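PDB 3EZS: aminotransferase AspB from Helicobacter pylori 26695, which probably acts as a pyridoxal 5'-phosphate-dependent transaminase of the class I and II aminotransferase family. Local coordinates for residues Pro21-Leu26 against Gln328-Ile333; Ile111-Pro116 against Ser132-Leu137. All blocks are in the same frame, centred on the assembly; numbering follows the deposited sequence.

Interaction 1 of 2, residues Pro21-Leu26 against Gln328-Ile333; sequences PKKRGL and QNEGII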
loop_
_atom_site.group_PDB
_atom_site.type_symbol
_atom_site.label_atom_id
_atom_site.label_comp_id
_atom_site.label_asym_id
_atom_site.label_seq_id
_atom_site.Cartn_x
_atom_site.Cartn_y
_atom_site.Cartn_z
ATOM N N PRO A 21 -19.817 -32.623 -2.731
ATOM C CA PRO A 21 -21.244 -32.268 -2.772
ATOM C C PRO A 21 -22.068 -33.146 -3.695
ATOM O O PRO A 21 -21.621 -33.463 -4.798
ATOM C CB PRO A 21 -21.240 -30.845 -3.328
ATOM C CG PRO A 21 -19.899 -30.356 -3.082
ATOM C CD PRO A 21 -18.989 -31.521 -3.225
ATOM N N LYS A 22 -23.256 -33.531 -3.242
ATOM C CA LYS A 22 -24.146 -34.367 -4.044
ATOM C C LYS A 22 -24.891 -33.514 -5.084
ATOM O O LYS A 22 -25.397 -34.054 -6.056
ATOM C CB LYS A 22 -25.145 -35.097 -3.157
ATOM C CG LYS A 22 -24.530 -36.067 -2.180
ATOM C CD LYS A 22 -25.603 -36.721 -1.334
ATOM C CE LYS A 22 -25.001 -37.679 -0.324
ATOM N NZ LYS A 22 -26.058 -38.362 0.478
ATOM N N LYS A 23 -24.937 -32.198 -4.854
ATOM C CA LYS A 23 -25.568 -31.217 -5.748
ATOM C C LYS A 23 -24.672 -29.998 -5.931
ATOM O O LYS A 23 -23.741 -29.781 -5.153
ATOM C CB LYS A 23 -26.907 -30.733 -5.175
ATOM C CG LYS A 23 -27.991 -31.786 -5.201
ATOM C CD LYS A 23 -29.255 -31.295 -4.522
ATOM C CE LYS A 23 -30.356 -32.345 -4.560
ATOM N NZ LYS A 23 -31.479 -32.014 -3.627
ATOM N N ARG A 24 -24.941 -29.234 -6.990
ATOM C CA ARG A 24 -24.286 -27.938 -7.245
ATOM C C ARG A 24 -25.173 -26.838 -6.631
ATOM O O ARG A 24 -26.376 -26.825 -6.877
ATOM C CB ARG A 24 -24.152 -27.738 -8.758
ATOM C CG ARG A 24 -23.752 -26.380 -9.260
ATOM C CD ARG A 24 -22.352 -25.984 -8.914
ATOM N NE ARG A 24 -21.332 -26.779 -9.594
ATOM C CZ ARG A 24 -20.025 -26.517 -9.527
ATOM N NH1 ARG A 24 -19.565 -25.469 -8.847
ATOM N NH2 ARG A 24 -19.159 -27.291 -10.159
ATOM N N GLY A 25 -24.585 -25.936 -5.847
ATOM C CA GLY A 25 -25.299 -24.823 -5.233
ATOM C C GLY A 25 -24.452 -23.565 -5.129
ATOM O O GLY A 25 -23.266 -23.595 -5.429
ATOM N N LEU A 26 -25.065 -22.461 -4.691
ATOM C CA LEU A 26 -24.384 -21.154 -4.593
ATOM C C LEU A 26 -23.377 -20.995 -3.474
ATOM O O LEU A 26 -23.529 -21.540 -2.393
ATOM C CB LEU A 26 -25.380 -20.008 -4.413
ATOM C CG LEU A 26 -26.241 -19.513 -5.578
ATOM C CD1 LEU A 26 -26.914 -18.243 -5.123
ATOM C CD2 LEU A 26 -25.413 -19.251 -6.826
ATOM N N GLN A 328 -22.547 -30.786 1.765
ATOM C CA GLN A 328 -22.624 -32.194 1.413
ATOM C C GLN A 328 -23.863 -32.514 0.587
ATOM O O GLN A 328 -23.774 -33.151 -0.449
ATOM C CB GLN A 328 -22.661 -32.991 2.722
ATOM C CG GLN A 328 -22.979 -34.467 2.663
ATOM C CD GLN A 328 -21.903 -35.278 2.017
ATOM O OE1 GLN A 328 -21.214 -36.041 2.696
ATOM N NE2 GLN A 328 -21.725 -35.111 0.701
ATOM N N ASN A 329 -25.013 -32.064 1.065
ATOM C CA ASN A 329 -26.290 -32.345 0.442
ATOM C C ASN A 329 -26.765 -31.408 -0.674
ATOM O O ASN A 329 -27.441 -31.857 -1.605
ATOM C CB ASN A 329 -27.370 -32.354 1.517
ATOM C CG ASN A 329 -27.200 -33.482 2.511
ATOM O OD1 ASN A 329 -27.054 -34.633 2.138
ATOM N ND2 ASN A 329 -27.275 -33.154 3.781
ATOM N N GLU A 330 -26.450 -30.121 -0.562
ATOM C CA GLU A 330 -26.929 -29.141 -1.525
ATOM C C GLU A 330 -25.877 -28.403 -2.324
ATOM O O GLU A 330 -26.226 -27.701 -3.271
ATOM C CB GLU A 330 -27.782 -28.098 -0.790
ATOM C CG GLU A 330 -28.920 -28.678 0.026
ATOM C CD GLU A 330 -29.914 -29.458 -0.815
ATOM O OE1 GLU A 330 -30.037 -29.184 -2.024
ATOM O OE2 GLU A 330 -30.570 -30.358 -0.259
ATOM N N GLY A 331 -24.607 -28.566 -1.962
ATOM C CA GLY A 331 -23.514 -27.831 -2.591
ATOM C C GLY A 331 -23.481 -26.355 -2.230
ATOM O O GLY A 331 -22.684 -25.601 -2.798
ATOM N N ILE A 332 -24.326 -25.932 -1.284
ATOM C CA ILE A 332 -24.394 -24.529 -0.904
ATOM C C ILE A 332 -23.347 -24.253 0.156
ATOM O O ILE A 332 -23.331 -24.911 1.198
ATOM C CB ILE A 332 -25.801 -24.139 -0.392
ATOM C CG1 ILE A 332 -26.844 -24.280 -1.509
ATOM C CG2 ILE A 332 -25.790 -22.720 0.174
ATOM C CD1 ILE A 332 -28.281 -24.279 -1.026
ATOM N N ILE A 333 -22.492 -23.267 -0.096
ATOM C CA ILE A 333 -21.414 -22.903 0.827
ATOM C C ILE A 333 -21.849 -21.754 1.729
ATOM O O ILE A 333 -22.309 -20.718 1.245
ATOM C CB ILE A 333 -20.137 -22.445 0.056
ATOM C CG1 ILE A 333 -19.573 -23.590 -0.798
ATOM C CG2 ILE A 333 -19.077 -21.884 1.021
ATOM C CD1 ILE A 333 -18.531 -23.151 -1.872
HETATM O O HOH W 1 -32.236 -29.297 -3.922
HETATM O O HOH W 2 -21.499 -26.520 -5.332
#
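With CG set beside its own backbone N (chi1 -70°) and the chain extended beyond it, Lys23 runs alongside Glu330, which bends at chi2 (-60°) and points the same way. A glycine-terminated helix end, with Gly331 leaving helix 319-330 at positive phi, here meets the loop after helix 8-16, in the part of the chain that carries the three-stranded antiparallel sheet. Lys23 NZ and Glu330 OE1 form a long salt bridge at 3.6 Å, and a water bridges the same two atoms, accepting from NZ and donating to OE1. The other carboxylate oxygen, OE2, is hydrogen-bonded to Tyr371 of helix 358-372, so each oxygen has its partner. The aliphatic part of the lysine does some of the touching: its CD lies 3.5 Å from Asn329 O. Lys22 N donates to Gln328 O (2.9 Å), closing one end of the contact. Gly331 CA comes within 3.2 Å of Lys23 O in a CA-H...O contact; with no side chain on the glycine, the two backbones meet directly. A second water links Gly25 N to Gly331 O. At the far end Ile333 N donates to Leu26 O at 3.1 Å.

Interaction 2 of 2, residues Ile111-Pro116 against Ser132-Leu137; sequences IAYPNP and SLLMPL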
loop_
_atom_site.group_PDB
_atom_site.type_symbol
_atom_site.label_atom_id
_atom_site.label_comp_id
_atom_site.label_asym_id
_atom_site.label_seq_id
_atom_site.Cartn_x
_atom_site.Cartn_y
_atom_site.Cartn_z
ATOM N N ILE A 111 -6.459 -1.927 22.542
ATOM C CA ILE A 111 -7.417 -1.644 21.499
ATOM C C ILE A 111 -8.702 -2.431 21.774
ATOM O O ILE A 111 -8.644 -3.578 22.224
ATOM C CB ILE A 111 -6.843 -2.013 20.122
ATOM C CG1 ILE A 111 -5.563 -1.212 19.842
ATOM C CG2 ILE A 111 -7.870 -1.769 19.019
ATOM C CD1 ILE A 111 -4.890 -1.601 18.490
ATOM N N ALA A 112 -9.854 -1.804 21.534
ATOM C CA ALA A 112 -11.147 -2.482 21.707
ATOM C C ALA A 112 -11.819 -2.615 20.357
ATOM O O ALA A 112 -11.740 -1.711 19.533
ATOM C CB ALA A 112 -12.055 -1.730 22.674
ATOM N N TYR A 113 -12.427 -3.768 20.116
ATOM C CA TYR A 113 -13.208 -3.993 18.892
ATOM C C TYR A 113 -14.243 -5.086 19.148
ATOM O O TYR A 113 -14.089 -5.870 20.086
ATOM C CB TYR A 113 -12.318 -4.287 17.668
ATOM C CG TYR A 113 -11.252 -5.353 17.847
ATOM C CD1 TYR A 113 -10.004 -5.030 18.366
ATOM C CD2 TYR A 113 -11.470 -6.668 17.448
ATOM C CE1 TYR A 113 -9.018 -5.995 18.512
ATOM C CE2 TYR A 113 -10.488 -7.638 17.592
ATOM C CZ TYR A 113 -9.268 -7.297 18.128
ATOM O OH TYR A 113 -8.283 -8.253 18.278
ATOM N N PRO A 114 -15.305 -5.152 18.316
ATOM C CA PRO A 114 -16.324 -6.172 18.599
ATOM C C PRO A 114 -15.891 -7.613 18.286
ATOM O O PRO A 114 -14.834 -7.842 17.679
ATOM C CB PRO A 114 -17.517 -5.752 17.721
ATOM C CG PRO A 114 -17.150 -4.422 17.123
ATOM C CD PRO A 114 -15.659 -4.354 17.126
ATOM N N ASN A 115 -16.709 -8.559 18.742
ATOM C CA ASN A 115 -16.493 -9.992 18.526
ATOM C C ASN A 115 -17.881 -10.585 18.208
ATOM O O ASN A 115 -18.775 -10.553 19.045
ATOM C CB ASN A 115 -15.830 -10.597 19.776
ATOM C CG ASN A 115 -15.555 -12.089 19.660
ATOM O OD1 ASN A 115 -15.494 -12.652 18.561
ATOM N ND2 ASN A 115 -15.365 -12.742 20.820
ATOM N N PRO A 116 -18.071 -11.144 17.007
ATOM C CA PRO A 116 -17.143 -11.387 15.898
ATOM C C PRO A 116 -16.710 -10.139 15.139
ATOM O O PRO A 116 -17.293 -9.059 15.330
ATOM C CB PRO A 116 -17.892 -12.392 15.006
ATOM C CG PRO A 116 -19.330 -12.259 15.364
ATOM C CD PRO A 116 -19.444 -11.574 16.698
ATOM N N SER A 132 -5.948 -6.670 23.167
ATOM C CA SER A 132 -7.264 -6.575 22.548
ATOM C C SER A 132 -8.347 -6.780 23.606
ATOM O O SER A 132 -8.263 -7.706 24.388
ATOM C CB SER A 132 -7.430 -7.638 21.453
ATOM O OG SER A 132 -6.601 -7.394 20.336
ATOM N N LEU A 133 -9.341 -5.896 23.628
ATOM C CA LEU A 133 -10.508 -6.014 24.492
ATOM C C LEU A 133 -11.657 -6.283 23.548
ATOM O O LEU A 133 -12.047 -5.409 22.773
ATOM C CB LEU A 133 -10.756 -4.721 25.265
ATOM C CG LEU A 133 -9.884 -4.419 26.466
ATOM C CD1 LEU A 133 -10.206 -3.021 27.002
ATOM C CD2 LEU A 133 -10.081 -5.473 27.556
ATOM N N LEU A 134 -12.194 -7.497 23.595
ATOM C CA LEU A 134 -13.230 -7.922 22.660
ATOM C C LEU A 134 -14.624 -7.641 23.207
ATOM O O LEU A 134 -14.928 -8.005 24.336
ATOM C CB LEU A 134 -13.060 -9.396 22.325
ATOM C CG LEU A 134 -11.769 -9.824 21.614
ATOM C CD1 LEU A 134 -11.812 -11.325 21.317
ATOM C CD2 LEU A 134 -11.539 -9.064 20.327
HETATM N N MSE A 135 -15.453 -6.964 22.413
HETATM C CA MSE A 135 -16.804 -6.605 22.831
HETATM C C MSE A 135 -17.749 -7.559 22.154
HETATM O O MSE A 135 -18.088 -7.343 20.983
HETATM C CB MSE A 135 -17.116 -5.152 22.428
HETATM C CG MSE A 135 -16.287 -4.128 23.188
HETATM SE SE MSE A 135 -16.543 -2.275 22.612
HETATM C CE MSE A 135 -16.079 -2.390 20.723
ATOM N N PRO A 136 -18.222 -8.599 22.885
ATOM C CA PRO A 136 -19.052 -9.554 22.165
ATOM C C PRO A 136 -20.384 -8.977 21.671
ATOM O O PRO A 136 -20.960 -8.101 22.321
ATOM C CB PRO A 136 -19.290 -10.680 23.179
ATOM C CG PRO A 136 -18.401 -10.365 24.368
ATOM C CD PRO A 136 -18.131 -8.920 24.323
ATOM N N LEU A 137 -20.814 -9.459 20.502
ATOM C CA LEU A 137 -22.096 -9.119 19.910
ATOM C C LEU A 137 -22.926 -10.409 19.928
ATOM O O LEU A 137 -22.660 -11.336 19.153
ATOM C CB LEU A 137 -21.923 -8.649 18.471
ATOM C CG LEU A 137 -20.975 -7.490 18.197
ATOM C CD1 LEU A 137 -20.866 -7.282 16.660
ATOM C CD2 LEU A 137 -21.429 -6.232 18.922
#
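A beta-alpha-beta unit, strand 110-115, helix 120-127 and strand 131-136, brings Ile111-Asn115 and Ser132-Pro136 together as parallel neighbours in the large, mainly parallel sheet expected of fold type I pyridoxal phosphate enzymes. Five backbone bonds tie them, alternating in direction: Ile111 O, Tyr113 O and Asn115 O accept from Leu133 N, Met135 N and Leu137 N, while Tyr113 N and Asn115 N give to Leu133 O and Met135 O. One bond is less regular: Asn115 N sits 58° out of the carbonyl plane of Met135, 2.9 Å from its O. On one face of the sheet, Tyr113 has CG between its backbone N and carbonyl carbon (chi1 50°), which leans the ring across toward the neighbouring strand and Ser132. Tyr113 OH and Ser132 OG share a hydrogen bond of 2.8 Å, with OG at the ring edge, near its plane. Leu134 CD2 meets the ring obliquely, 3.3 Å from Tyr113 CE2, and Leu134 CD1 lies 3.9 Å from Asn115 ND2, which donates to Arg342 O. On the other face, selenomethionine Met135 bends at chi3 to bring CE within 3.7 Å of Pro114 N. Just past the strand end, Leu137 CD1 packs 3.8 Å from Pro114 CB. Helix 120-127 packs against the Tyr113 face through Tyr121 and Glu122, while strand 157-160 flanks strand 110-115 and leaves strand 131-136 outermost within the chain.

Interaction 2 is nested, along the chain, inside the long loop that interaction 1 closes: residues 21-26 and 328-333 meet across 301 intervening residues, whereas 111-116 and 132-137 are joined by a short crossover. In space they are separate, with centres 33 Å apart and nearest atoms about 17 Å apart. Interaction 1 lies on the surface, its centre 28 Å from that of the chain; interaction 2 is buried in the large sheet, 15 Å from it. A bound 1,2-ethanediol, probably from the crystallisation liquor, lies about 4 Å from the side chain of Pro114 in interaction 2; such molecules can mark pockets, but this ties neither contact to the active site.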